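Local coordinates for protein fructose-bisphosphate aldolase (Thermus caldophilus, PDB 2FJK) that belongs to the class II fructose-bisphosphate aldolases, enzymes built on a TIM barrel, and here holds 1,3-dihydroxyacetonephosphate in its pocket, at residues 19-24 against 247-252; 34-39 against 287-292; 98-103 against 128-133; 172-177 against 205-210; 212-217 against 253-258. One frame throughout, in Å; residues are numbered along the deposited sequence.

Contact 1 (19-24 against 247-252); sequences VGAFNT and IAKINT. With 13P (1,3-dihydroxyacetonephosphate), chain E.
Val19 and Ala248 open a run of backbone hydrogen bonds between two parallel strands of the TIM barrel, Val19 N giving to Ala248 O at 2.8 Å. Ile250 N then gives to Val19 O, Ala21 N to Ile250 O and Thr252 N to Ala21 O, so 19-23 reaches 247-252 at every second residue. The last rung, Asn23 N to Thr252 O, is weak at 3.4 Å. The short strand axes approach to 4.6 Å at an angle of 28°.

Packing differs on the two faces. On one, the Ala21 methyl sits against the Asn251 amide, CB to ND2 3.5 Å, and against the Lys249 chain, CE to the same CB 3.7 Å. The Lys249 chain runs fully extended, with CG anti to the backbone N (chi1 165°), and its NZ makes a salt bridge to Glu130 and a hydrogen bond to His78. On the other face Phe22 lies beside Thr252, ring atom CD2 4.0 Å from CB, while Thr252 OG1 is bonded by Arg295.

Asn23, Asn251 and Thr252 line the pocket of 1,3-dihydroxyacetonephosphate. Strand 44-47 bonds the far edge of 19-23, strand 205-207 continues the sheet beyond 247-252, and helices 27-38 and 277-299 cover Phe22.

Contact 2 (34-39 against 287-292); sequences LEAAEE and AVKEVV
The carboxylates of Glu35 and Glu39 both bring an oxygen to the ammonium of Lys289. Glu35 is reached at the outer side of OE1, on the anti lone pair away from its other oxygen, by NZ at 3.1 Å. Glu39 brings OE2 to the same nitrogen, though that oxygen's place is less sure and the bond is weak. The result is a salt-bridge network of three residues between two outer helices of the TIM barrel, 27-38 and 277-299, whose short segments run 8.6 Å apart at 46°.

Lys289 spans the gap with an extended chain, CG anti to the backbone N (chi1 179°), and crosses both glutamates at about a right angle. Its stem serves the packing as well: CG lies 4.1 Å from Ala36 CB, and CE passes 3.9 Å from Glu35 CB. The lysine would offset part of the negative charge of Glu35, with the Glu39 side less certain.

Beneath this polar rim the helices meet through small apolar groups. Leu34 and Ala37 of the first helix turn to strand 44-47, whereas Ala36 points at the second helix, where its CB is 3.5 Å from Val292 CG1.

Contact 3 (98-103 against 128-133); sequences SVMIDK and TVEAEL
Met100, a selenomethionine, and Glu130 both set CG anti to the backbone N (chi1 -178° and -175°), so that the two chains leave neighbouring strands side by side and pointing the same way. Met100 then bends at chi3, with SE 3.4 Å from Glu130 OE2; the place of its methyl is doubtful. Glu130 OE1 has its main partner in Lys249, a salt bridge that ties this pair to strand 247-252.

The backbones join by two hydrogen bonds, Val99 N to Thr128 O and Glu130 N to Val99 O, each 2.8 Å. Val99 O also receives the CA-H of Val129 at 3.2 Å. This is the parallel pairing of a beta-alpha-beta unit of the TIM barrel: strand 98-101, helix 108-124, strand 128-133. Val99 and Val129 face the helical layer, CG2 to CG2 3.7 Å, with Val99 on helix 85-93 and Val129 on Ala122 of the crossover helix. On the opposite face of the same strands, Ser98 and Thr128 lie with Met100 and Glu130; Ser98 OG bonds Thr4 O, and Thr128 OG1 bonds the hydroxyl of Tyr169.

Toward the C-terminal end the chains part, and two acids stand together. Asp102 and Glu132 hold their carboxylate planes 32° apart, and a water donates to both, 2.9 Å from Asp102 OD2 and 2.8 Å from Glu132 OE1. The still closer approach of Asp102 OD1 to Glu132 is doubtful in the model. Asp102 OD1 also bonds Ser104 OG, and Glu132 packs on His81.

Contact 4 (172-177 against 205-210); sequences VAIGTS and LVLHGA. With 13P (1,3-dihydroxyacetonephosphate), chain E.
Val172 and Val206 make the direct backbone link between the segments, Val172 N giving to Val206 O at 3.0 Å with an N-H...O angle of 155°. After it the chains separate: 172-177 arches away as a loop while 205-207 runs on as a strand of the TIM barrel. A water fills the widening gap, donating to Val172 O and Val206 O and accepting from His208 N at 2.8 Å. The chains come together again at Ser177 and Gly209, whose CA atoms are 4.5 Å apart; Gly209 has positive phi, and the close backbone of Ser177 lies where a side chain would project.

Thr176 reaches across this second approach with both of its branches. Its OG1 lies between the backbone N and carbonyl carbon (chi1 66°) and donates to His208 O at 2.8 Å, arriving from above the carbonyl plane. The CG2 branch drops onto Leu207 CD1 at 3.6 Å. Ile174 meets the same leucine methyl, its side chain crossing that of Leu207 at about a right angle. At the far end Val172 CG1 packs obliquely on Leu205 CD2, with Leu194 of helix 191-200 touching both residues.

His208, Gly209 and Ala210 belong to the pocket of 1,3-dihydroxyacetonephosphate, whose O3 and O2 stand near the edge of the His208 ring. The bond from Thr176 therefore grips the carbonyl of a pocket residue, and the water holds that residue's N-H, fixing the backbone of His208 at both its polar atoms beside the ligand.

Contact 5 (212-217 against 253-258); sequences AVPQEL and DTDLRL. With 13P (1,3-dihydroxyacetonephosphate), chain E.
Asp255 reaches from the first turn of helix 254-270 to the backbone of Ala212 and Val213. Its CB packs near Val291 of helix 277-299; from there CG, anti to the carbonyl carbon (chi1 -72°), brings the carboxylate up to the 212-213 backbone. At the tip the oxygens divide the work. OD2 takes Ala212 N at 2.7 Å, nearly straight at 167°, and OD1 takes Val213 N at 2.6 Å with a more bent 145°. Both bonds use syn lone pairs, so two successive N-H groups hold the carboxylate in a forked grip. OD1 also lies 3.6 Å from Pro214 CD, the residue at the N-cap of helix 215-223.

One turn on, Leu217 and Leu258 cross, Leu217 CD2 lying 3.8 Å from Leu258 CB, and Val213 CG1 adds a looser touch on Leu258 CD1.

The same helix start binds the phosphate of 1,3-dihydroxyacetonephosphate: Asp253 N and Thr254 N both give to O3P, each at 2.7 Å, and Thr254 OG1 gives to O1P. The positive end of the helix dipole probably favours the anion.

Helix 277-299 backs this helix through Val291 and Val292, Phe221 of helix 215-223 packs on Leu258, and Phe275 of a second subunit covers Thr254 and Leu258.

Overall arrangement
Contact 1 lies about 4 Å from the centre of the chain and touches all the others. Lys249 NZ bonds Glu130 OE1 of contact 3 at 2.9 Å, and Asn251 stands beside His208 of contact 4. Toward the outside, Phe22 CZ packs on Val292 CG1 of contact 2 at 3.6 Å, and Leu256 of contact 5 fits between Phe22 and Val291. Contacts 1, 4 and 5 all touch 1,3-dihydroxyacetonephosphate: strands 247-252 and 205-207 are sheet neighbours, and the start of helix 254-270 holds the phosphate. Contact 3 is close by, with the side chain of Met100 about 6 Å from the ligand. Contacts 2 and 3 lie on opposite sides of the chain's centre, their own centres about 26 Å apart.

Contact 1 (19-24 against 247-252)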
# COMPACT_ATOMS: atom_id res chain seq x y z
N VAL A 19 -23.14 16.07 -3.79
CA VAL A 19 -22.13 15.32 -3.07
C VAL A 19 -21.14 16.32 -2.50
O VAL A 19 -20.65 17.20 -3.22
CB VAL A 19 -21.39 14.36 -4.00
CG1 VAL A 19 -20.13 13.84 -3.32
CG2 VAL A 19 -22.30 13.21 -4.37
N GLY A 20 -20.83 16.18 -1.22
CA GLY A 20 -19.90 17.10 -0.60
C GLY A 20 -18.43 16.81 -0.85
O GLY A 20 -18.00 15.65 -0.82
N ALA A 21 -17.66 17.86 -1.13
CA ALA A 21 -16.23 17.74 -1.33
C ALA A 21 -15.71 18.48 -0.11
O ALA A 21 -16.15 19.59 0.18
CB ALA A 21 -15.79 18.44 -2.62
N PHE A 22 -14.80 17.84 0.63
CA PHE A 22 -14.28 18.46 1.83
C PHE A 22 -12.76 18.49 1.85
O PHE A 22 -12.10 17.48 1.61
CB PHE A 22 -14.79 17.71 3.07
CG PHE A 22 -16.29 17.59 3.12
CD1 PHE A 22 -16.95 16.59 2.42
CD2 PHE A 22 -17.04 18.49 3.87
CE1 PHE A 22 -18.34 16.48 2.46
CE2 PHE A 22 -18.44 18.39 3.92
CZ PHE A 22 -19.08 17.38 3.21
N ASN A 23 -12.22 19.67 2.13
CA ASN A 23 -10.77 19.86 2.17
C ASN A 23 -10.17 19.24 3.41
O ASN A 23 -10.75 19.31 4.49
CB ASN A 23 -10.44 21.35 2.11
CG ASN A 23 -10.72 21.94 0.77
OD1 ASN A 23 -9.89 21.87 -0.15
ND2 ASN A 23 -11.91 22.51 0.61
N THR A 24 -9.01 18.62 3.23
CA THR A 24 -8.31 17.96 4.33
C THR A 24 -6.85 18.36 4.25
O THR A 24 -6.33 18.58 3.17
CB THR A 24 -8.30 16.44 4.20
OG1 THR A 24 -9.59 15.98 3.82
CG2 THR A 24 -7.88 15.82 5.52
N ILE A 247 -26.28 21.68 -9.60
CA ILE A 247 -25.03 21.67 -8.84
C ILE A 247 -24.94 20.28 -8.21
O ILE A 247 -25.76 19.93 -7.36
CB ILE A 247 -25.05 22.75 -7.72
CG1 ILE A 247 -25.00 24.15 -8.34
CG2 ILE A 247 -23.88 22.55 -6.77
CD1 ILE A 247 -23.71 24.47 -9.05
N ALA A 248 -23.96 19.49 -8.64
CA ALA A 248 -23.79 18.13 -8.14
C ALA A 248 -22.65 17.96 -7.13
O ALA A 248 -22.62 16.97 -6.38
CB ALA A 248 -23.60 17.17 -9.31
N LYS A 249 -21.72 18.90 -7.12
CA LYS A 249 -20.58 18.86 -6.22
C LYS A 249 -20.41 20.18 -5.49
O LYS A 249 -20.34 21.25 -6.11
CB LYS A 249 -19.30 18.54 -6.98
CG LYS A 249 -18.03 18.84 -6.19
CD LYS A 249 -16.78 18.51 -7.00
CE LYS A 249 -15.53 18.96 -6.24
NZ LYS A 249 -14.30 18.44 -6.88
N ILE A 250 -20.34 20.11 -4.16
CA ILE A 250 -20.21 21.30 -3.35
C ILE A 250 -18.98 21.23 -2.44
O ILE A 250 -18.84 20.31 -1.63
CB ILE A 250 -21.47 21.49 -2.50
CG1 ILE A 250 -22.70 21.33 -3.38
CG2 ILE A 250 -21.47 22.87 -1.88
CD1 ILE A 250 -24.00 21.34 -2.62
N ASN A 251 -18.11 22.22 -2.57
CA ASN A 251 -16.90 22.28 -1.77
C ASN A 251 -17.08 23.04 -0.46
O ASN A 251 -17.69 24.11 -0.43
CB ASN A 251 -15.79 22.94 -2.59
CG ASN A 251 -14.92 21.93 -3.32
OD1 ASN A 251 -13.81 21.61 -2.88
ND2 ASN A 251 -15.42 21.42 -4.45
N THR A 252 -16.53 22.48 0.62
CA THR A 252 -16.60 23.08 1.95
C THR A 252 -15.22 23.01 2.60
O THR A 252 -14.65 21.93 2.74
CB THR A 252 -17.58 22.33 2.88
OG1 THR A 252 -18.86 22.25 2.25
CG2 THR A 252 -17.72 23.05 4.22
P 13P E . -14.73 27.87 1.35
O1P 13P E . -13.58 28.84 1.92
O2P 13P E . -16.02 28.77 1.17
O3P 13P E . -15.01 26.75 2.39
O1 13P E . -14.22 27.25 -0.04
C1 13P E . -14.61 25.92 -0.38
C2 13P E . -14.22 25.74 -1.82
O2 13P E . -14.59 26.57 -2.65
C3 13P E . -13.38 24.54 -2.26
O3 13P E . -13.04 24.66 -3.64

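Contact 2 (34-39 against 287-292)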
# COMPACT_ATOMS: atom_id res chain seq x y z
N LEU A 34 -14.31 11.06 6.43
CA LEU A 34 -14.64 9.69 6.06
C LEU A 34 -15.59 8.99 7.02
O LEU A 34 -16.43 8.18 6.60
CB LEU A 34 -13.37 8.85 5.91
CG LEU A 34 -12.50 9.14 4.68
CD1 LEU A 34 -11.35 8.16 4.62
CD2 LEU A 34 -13.34 9.06 3.42
N GLU A 35 -15.47 9.27 8.31
CA GLU A 35 -16.35 8.64 9.29
C GLU A 35 -17.74 9.21 9.08
O GLU A 35 -18.74 8.46 9.10
CB GLU A 35 -15.87 8.93 10.71
CG GLU A 35 -14.64 8.16 11.11
CD GLU A 35 -14.15 8.55 12.48
OE1 GLU A 35 -15.00 8.76 13.36
OE2 GLU A 35 -12.92 8.64 12.67
N ALA A 36 -17.81 10.52 8.87
CA ALA A 36 -19.09 11.18 8.63
C ALA A 36 -19.70 10.51 7.39
O ALA A 36 -20.90 10.29 7.33
CB ALA A 36 -18.87 12.67 8.38
N ALA A 37 -18.85 10.17 6.43
CA ALA A 37 -19.32 9.51 5.21
C ALA A 37 -19.84 8.08 5.49
O ALA A 37 -20.87 7.68 4.95
CB ALA A 37 -18.21 9.46 4.18
N GLU A 38 -19.13 7.32 6.32
CA GLU A 38 -19.57 5.95 6.64
C GLU A 38 -20.92 6.09 7.33
O GLU A 38 -21.88 5.42 6.97
CB GLU A 38 -18.56 5.25 7.56
CG GLU A 38 -17.19 5.03 6.93
CD GLU A 38 -17.23 4.12 5.71
OE1 GLU A 38 -18.29 4.07 5.04
OE2 GLU A 38 -16.21 3.47 5.41
N GLU A 39 -20.99 6.96 8.33
CA GLU A 39 -22.27 7.23 8.98
C GLU A 39 -22.99 7.96 7.84
O GLU A 39 -22.34 8.49 6.94
CB GLU A 39 -22.09 8.16 10.18
CG GLU A 39 -21.36 7.54 11.35
CD GLU A 39 -21.24 8.48 12.54
OE1 GLU A 39 -22.22 9.20 12.83
OE2 GLU A 39 -20.18 8.48 13.19
N ALA A 287 -15.82 17.93 16.13
CA ALA A 287 -16.66 19.03 15.66
C ALA A 287 -16.66 19.10 14.14
O ALA A 287 -17.65 19.50 13.53
CB ALA A 287 -16.19 20.37 16.24
N VAL A 288 -15.55 18.70 13.53
CA VAL A 288 -15.48 18.73 12.07
C VAL A 288 -16.39 17.66 11.50
O VAL A 288 -17.10 17.88 10.52
CB VAL A 288 -14.05 18.48 11.56
CG1 VAL A 288 -14.08 18.22 10.06
CG2 VAL A 288 -13.16 19.69 11.87
N LYS A 289 -16.36 16.49 12.13
CA LYS A 289 -17.19 15.37 11.70
C LYS A 289 -18.66 15.77 11.73
O LYS A 289 -19.41 15.48 10.80
CB LYS A 289 -16.96 14.17 12.62
CG LYS A 289 -17.76 12.94 12.30
CD LYS A 289 -17.40 11.84 13.29
CE LYS A 289 -18.35 10.66 13.20
NZ LYS A 289 -17.90 9.56 14.10
N GLU A 290 -19.06 16.45 12.80
CA GLU A 290 -20.45 16.88 12.94
C GLU A 290 -20.81 17.89 11.86
O GLU A 290 -21.93 17.89 11.34
CB GLU A 290 -20.71 17.47 14.32
CG GLU A 290 -20.59 16.44 15.45
CD GLU A 290 -21.44 15.20 15.19
OE1 GLU A 290 -22.67 15.33 15.05
OE2 GLU A 290 -20.87 14.09 15.12
N VAL A 291 -19.85 18.75 11.51
CA VAL A 291 -20.09 19.74 10.48
C VAL A 291 -20.31 19.02 9.16
O VAL A 291 -21.26 19.32 8.43
CB VAL A 291 -18.89 20.71 10.31
CG1 VAL A 291 -19.04 21.51 9.01
CG2 VAL A 291 -18.83 21.66 11.50
N VAL A 292 -19.43 18.08 8.86
CA VAL A 292 -19.54 17.33 7.62
C VAL A 292 -20.91 16.64 7.51
O VAL A 292 -21.55 16.69 6.46
CB VAL A 292 -18.43 16.28 7.48
CG1 VAL A 292 -18.65 15.46 6.20
CG2 VAL A 292 -17.06 16.96 7.46

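Contact 3 (98-103 against 128-133)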
# COMPACT_ATOMS: atom_id res chain seq x y z
N SER A 98 -9.28 12.40 -9.60
CA SER A 98 -9.85 13.53 -10.31
C SER A 98 -8.98 14.76 -10.05
O SER A 98 -8.62 15.06 -8.91
CB SER A 98 -11.27 13.80 -9.82
OG SER A 98 -11.84 12.65 -9.21
N VAL A 99 -8.64 15.47 -11.13
CA VAL A 99 -7.82 16.66 -11.00
C VAL A 99 -8.55 17.87 -11.52
O VAL A 99 -9.56 17.76 -12.24
CB VAL A 99 -6.51 16.53 -11.77
CG1 VAL A 99 -5.70 15.37 -11.23
CG2 VAL A 99 -6.80 16.36 -13.26
N MSE A 100 -8.02 19.03 -11.17
CA MSE A 100 -8.62 20.28 -11.58
C MSE A 100 -7.56 21.32 -11.82
O MSE A 100 -6.65 21.52 -11.00
CB MSE A 100 -9.56 20.77 -10.48
CG MSE A 100 -10.27 22.04 -10.83
SE MSE A 100 -11.13 22.70 -9.28
CE MSE A 100 -11.84 21.04 -8.57
N ILE A 101 -7.66 21.98 -12.96
CA ILE A 101 -6.73 23.02 -13.31
C ILE A 101 -7.55 24.31 -13.28
O ILE A 101 -8.65 24.37 -13.82
CB ILE A 101 -6.14 22.79 -14.72
CG1 ILE A 101 -5.23 23.94 -15.11
CG2 ILE A 101 -7.27 22.61 -15.73
CD1 ILE A 101 -3.99 24.05 -14.27
N ASP A 102 -7.02 25.33 -12.63
CA ASP A 102 -7.72 26.60 -12.56
C ASP A 102 -7.04 27.67 -13.41
O ASP A 102 -6.00 28.22 -13.04
CB ASP A 102 -7.83 27.07 -11.11
CG ASP A 102 -8.50 28.44 -10.99
OD1 ASP A 102 -9.36 28.77 -11.84
OD2 ASP A 102 -8.16 29.18 -10.05
N LYS A 103 -7.62 27.93 -14.57
CA LYS A 103 -7.11 28.94 -15.49
C LYS A 103 -8.27 29.86 -15.84
O LYS A 103 -8.38 30.35 -16.96
CB LYS A 103 -6.55 28.29 -16.76
CG LYS A 103 -5.33 27.41 -16.51
CD LYS A 103 -4.13 28.25 -16.09
CE LYS A 103 -2.91 27.38 -15.83
NZ LYS A 103 -1.71 28.20 -15.51
N THR A 128 -10.49 11.71 -13.90
CA THR A 128 -11.42 12.72 -14.40
C THR A 128 -10.90 14.14 -14.17
O THR A 128 -10.01 14.38 -13.35
CB THR A 128 -12.82 12.60 -13.77
OG1 THR A 128 -12.71 12.61 -12.35
CG2 THR A 128 -13.50 11.33 -14.24
N VAL A 129 -11.47 15.09 -14.89
CA VAL A 129 -11.03 16.48 -14.80
C VAL A 129 -12.14 17.48 -14.59
O VAL A 129 -13.17 17.44 -15.26
CB VAL A 129 -10.28 16.88 -16.08
CG1 VAL A 129 -9.96 18.37 -16.06
CG2 VAL A 129 -9.01 16.08 -16.20
N GLU A 130 -11.92 18.38 -13.63
CA GLU A 130 -12.88 19.44 -13.37
C GLU A 130 -12.22 20.71 -13.90
O GLU A 130 -11.00 20.86 -13.81
CB GLU A 130 -13.13 19.61 -11.87
CG GLU A 130 -14.21 20.64 -11.58
CD GLU A 130 -14.40 20.93 -10.10
OE1 GLU A 130 -14.56 19.97 -9.32
OE2 GLU A 130 -14.40 22.12 -9.73
N ALA A 131 -13.01 21.60 -14.47
CA ALA A 131 -12.47 22.85 -14.99
C ALA A 131 -13.41 23.97 -14.62
O ALA A 131 -14.60 23.74 -14.41
CB ALA A 131 -12.32 22.76 -16.50
N GLU A 132 -12.89 25.19 -14.51
CA GLU A 132 -13.77 26.29 -14.17
C GLU A 132 -13.72 27.44 -15.16
O GLU A 132 -12.67 27.77 -15.72
CB GLU A 132 -13.47 26.80 -12.75
CG GLU A 132 -12.05 27.25 -12.50
CD GLU A 132 -11.76 27.43 -11.01
OE1 GLU A 132 -12.51 28.17 -10.32
OE2 GLU A 132 -10.78 26.82 -10.52
N LEU A 133 -14.89 28.02 -15.39
CA LEU A 133 -15.06 29.15 -16.29
C LEU A 133 -15.72 30.26 -15.47
O LEU A 133 -16.76 30.04 -14.85
CB LEU A 133 -15.96 28.76 -17.46
CG LEU A 133 -16.13 29.78 -18.58
CD1 LEU A 133 -14.76 30.16 -19.19
CD2 LEU A 133 -17.04 29.17 -19.64
O HOH W 1 -10.74 29.70 -8.83

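Contact 4 (172-177 against 205-210)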
# COMPACT_ATOMS: atom_id res chain seq x y z
N VAL A 172 -18.81 26.41 -11.71
CA VAL A 172 -19.38 27.65 -12.21
C VAL A 172 -19.30 28.82 -11.25
O VAL A 172 -19.27 28.65 -10.03
CB VAL A 172 -20.85 27.45 -12.63
CG1 VAL A 172 -20.94 26.33 -13.66
CG2 VAL A 172 -21.71 27.14 -11.41
N ALA A 173 -19.28 30.03 -11.81
CA ALA A 173 -19.22 31.27 -11.03
C ALA A 173 -20.59 31.93 -11.02
O ALA A 173 -21.02 32.50 -12.02
CB ALA A 173 -18.19 32.22 -11.65
N ILE A 174 -21.28 31.86 -9.89
CA ILE A 174 -22.61 32.44 -9.81
C ILE A 174 -22.87 33.26 -8.56
O ILE A 174 -24.02 33.42 -8.14
CB ILE A 174 -23.69 31.36 -9.89
CG1 ILE A 174 -23.51 30.36 -8.73
CG2 ILE A 174 -23.59 30.66 -11.23
CD1 ILE A 174 -24.55 29.25 -8.71
N GLY A 175 -21.80 33.77 -7.95
CA GLY A 175 -21.96 34.57 -6.76
C GLY A 175 -21.25 34.11 -5.51
O GLY A 175 -21.28 34.83 -4.51
N THR A 176 -20.62 32.93 -5.54
CA THR A 176 -19.89 32.42 -4.37
C THR A 176 -18.42 32.83 -4.42
O THR A 176 -17.91 33.23 -5.47
CB THR A 176 -19.93 30.88 -4.29
OG1 THR A 176 -19.21 30.33 -5.41
CG2 THR A 176 -21.35 30.36 -4.33
N SER A 177 -17.74 32.72 -3.28
CA SER A 177 -16.33 33.06 -3.17
C SER A 177 -15.77 32.46 -1.88
O SER A 177 -16.52 32.24 -0.93
CB SER A 177 -16.14 34.59 -3.18
OG SER A 177 -16.55 35.18 -1.95
N LEU A 205 -22.34 19.86 -12.47
CA LEU A 205 -21.85 21.19 -12.11
C LEU A 205 -21.22 21.22 -10.73
O LEU A 205 -21.61 20.45 -9.86
CB LEU A 205 -22.98 22.21 -12.17
CG LEU A 205 -23.67 22.38 -13.53
CD1 LEU A 205 -24.77 23.43 -13.44
CD2 LEU A 205 -22.66 22.76 -14.60
N VAL A 206 -20.27 22.13 -10.55
CA VAL A 206 -19.56 22.26 -9.28
C VAL A 206 -19.61 23.65 -8.66
O VAL A 206 -19.41 24.65 -9.34
CB VAL A 206 -18.09 21.87 -9.47
CG1 VAL A 206 -17.40 21.75 -8.11
CG2 VAL A 206 -18.01 20.59 -10.26
N LEU A 207 -19.85 23.68 -7.35
CA LEU A 207 -19.94 24.94 -6.63
C LEU A 207 -18.88 25.08 -5.54
O LEU A 207 -18.92 24.38 -4.54
CB LEU A 207 -21.33 25.06 -5.99
CG LEU A 207 -21.72 26.39 -5.36
CD1 LEU A 207 -21.73 27.47 -6.44
CD2 LEU A 207 -23.09 26.27 -4.71
N HIS A 208 -17.93 25.99 -5.75
CA HIS A 208 -16.88 26.22 -4.76
C HIS A 208 -17.24 27.40 -3.88
O HIS A 208 -18.26 28.04 -4.08
CB HIS A 208 -15.53 26.48 -5.43
CG HIS A 208 -14.92 25.26 -6.05
ND1 HIS A 208 -15.23 24.84 -7.33
CD2 HIS A 208 -14.06 24.34 -5.56
CE1 HIS A 208 -14.58 23.72 -7.59
NE2 HIS A 208 -13.87 23.40 -6.53
N GLY A 209 -16.38 27.67 -2.89
CA GLY A 209 -16.61 28.77 -1.98
C GLY A 209 -18.03 28.71 -1.45
O GLY A 209 -18.71 29.74 -1.34
N ALA A 210 -18.46 27.51 -1.09
CA ALA A 210 -19.83 27.32 -0.62
C ALA A 210 -20.04 27.15 0.87
O ALA A 210 -21.11 26.72 1.28
CB ALA A 210 -20.47 26.15 -1.37
P 13P E . -14.73 27.87 1.35
O1P 13P E . -13.58 28.84 1.92
O2P 13P E . -16.02 28.77 1.17
O3P 13P E . -15.01 26.75 2.39
O1 13P E . -14.22 27.25 -0.04
C1 13P E . -14.61 25.92 -0.38
C2 13P E . -14.22 25.74 -1.82
O2 13P E . -14.59 26.57 -2.65
C3 13P E . -13.38 24.54 -2.26
O3 13P E . -13.04 24.66 -3.64
O HOH W 2 -17.84 26.94 -8.33

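Contact 5 (212-217 against 253-258)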
# COMPACT_ATOMS: atom_id res chain seq x y z
N ALA A 212 -21.03 27.78 4.72
CA ALA A 212 -22.19 28.47 5.29
C ALA A 212 -21.75 29.48 6.35
O ALA A 212 -22.45 30.46 6.62
CB ALA A 212 -23.17 27.44 5.89
N VAL A 213 -20.59 29.24 6.94
CA VAL A 213 -20.06 30.12 7.97
C VAL A 213 -21.18 30.49 8.96
O VAL A 213 -21.46 31.68 9.17
CB VAL A 213 -19.50 31.40 7.32
CG1 VAL A 213 -18.50 32.06 8.26
CG2 VAL A 213 -18.85 31.06 5.97
N PRO A 214 -21.81 29.48 9.57
CA PRO A 214 -22.90 29.66 10.54
C PRO A 214 -22.59 30.63 11.67
O PRO A 214 -21.50 30.60 12.24
CB PRO A 214 -23.16 28.24 11.05
CG PRO A 214 -21.82 27.56 10.87
CD PRO A 214 -21.40 28.06 9.52
N GLN A 215 -23.56 31.48 11.97
CA GLN A 215 -23.42 32.50 13.00
C GLN A 215 -23.01 31.91 14.35
O GLN A 215 -22.08 32.39 14.99
CB GLN A 215 -24.73 33.29 13.14
CG GLN A 215 -24.66 34.48 14.09
CD GLN A 215 -23.50 35.42 13.78
OE1 GLN A 215 -23.26 35.79 12.63
NE2 GLN A 215 -22.77 35.82 14.82
N GLU A 216 -23.71 30.86 14.77
CA GLU A 216 -23.40 30.22 16.04
C GLU A 216 -21.92 29.82 16.08
O GLU A 216 -21.27 29.98 17.10
CB GLU A 216 -24.29 28.98 16.25
CG GLU A 216 -24.88 28.37 14.98
CD GLU A 216 -25.97 29.23 14.35
OE1 GLU A 216 -26.96 29.55 15.05
OE2 GLU A 216 -25.84 29.59 13.15
N LEU A 217 -21.41 29.32 14.96
CA LEU A 217 -20.01 28.92 14.87
C LEU A 217 -19.14 30.16 15.04
O LEU A 217 -18.18 30.17 15.81
CB LEU A 217 -19.73 28.25 13.52
CG LEU A 217 -18.27 27.94 13.16
CD1 LEU A 217 -17.54 27.30 14.34
CD2 LEU A 217 -18.23 27.02 11.95
N ASP A 253 -14.70 24.16 3.02
CA ASP A 253 -13.38 24.22 3.63
C ASP A 253 -13.38 25.10 4.88
O ASP A 253 -13.10 24.63 5.98
CB ASP A 253 -12.38 24.74 2.59
CG ASP A 253 -10.96 24.78 3.10
OD1 ASP A 253 -10.70 24.30 4.22
OD2 ASP A 253 -10.08 25.29 2.37
N THR A 254 -13.70 26.39 4.71
CA THR A 254 -13.76 27.34 5.81
C THR A 254 -14.55 26.83 7.03
O THR A 254 -14.09 26.93 8.17
CB THR A 254 -14.40 28.68 5.35
OG1 THR A 254 -13.54 29.34 4.42
CG2 THR A 254 -14.65 29.59 6.55
N ASP A 255 -15.75 26.29 6.79
CA ASP A 255 -16.58 25.79 7.89
C ASP A 255 -15.82 24.80 8.77
O ASP A 255 -15.92 24.86 9.99
CB ASP A 255 -17.86 25.13 7.36
CG ASP A 255 -18.87 26.13 6.79
OD1 ASP A 255 -18.83 27.32 7.18
OD2 ASP A 255 -19.72 25.72 5.98
N LEU A 256 -15.06 23.91 8.14
CA LEU A 256 -14.30 22.90 8.86
C LEU A 256 -13.16 23.49 9.66
O LEU A 256 -12.96 23.13 10.82
CB LEU A 256 -13.74 21.86 7.89
CG LEU A 256 -14.73 21.30 6.87
CD1 LEU A 256 -14.05 20.15 6.14
CD2 LEU A 256 -16.00 20.82 7.55
N ARG A 257 -12.40 24.39 9.04
CA ARG A 257 -11.28 25.04 9.72
C ARG A 257 -11.77 25.76 10.95
O ARG A 257 -11.19 25.62 12.03
CB ARG A 257 -10.59 26.07 8.82
CG ARG A 257 -9.94 25.54 7.57
CD ARG A 257 -9.19 26.69 6.87
NE ARG A 257 -8.80 26.35 5.52
CZ ARG A 257 -7.95 27.07 4.78
NH1 ARG A 257 -7.40 28.18 5.29
NH2 ARG A 257 -7.65 26.69 3.54
N LEU A 258 -12.83 26.54 10.78
CA LEU A 258 -13.43 27.30 11.88
C LEU A 258 -13.87 26.40 13.02
O LEU A 258 -13.55 26.65 14.18
CB LEU A 258 -14.64 28.10 11.39
CG LEU A 258 -14.54 29.62 11.36
CD1 LEU A 258 -15.94 30.19 11.17
CD2 LEU A 258 -13.92 30.15 12.66
P 13P E . -14.73 27.87 1.35
O1P 13P E . -13.58 28.84 1.92
O2P 13P E . -16.02 28.77 1.17
O3P 13P E . -15.01 26.75 2.39
O1 13P E . -14.22 27.25 -0.04
C1 13P E . -14.61 25.92 -0.38
C2 13P E . -14.22 25.74 -1.82
O2 13P E . -14.59 26.57 -2.65
C3 13P E . -13.38 24.54 -2.26
O3 13P E . -13.04 24.66 -3.64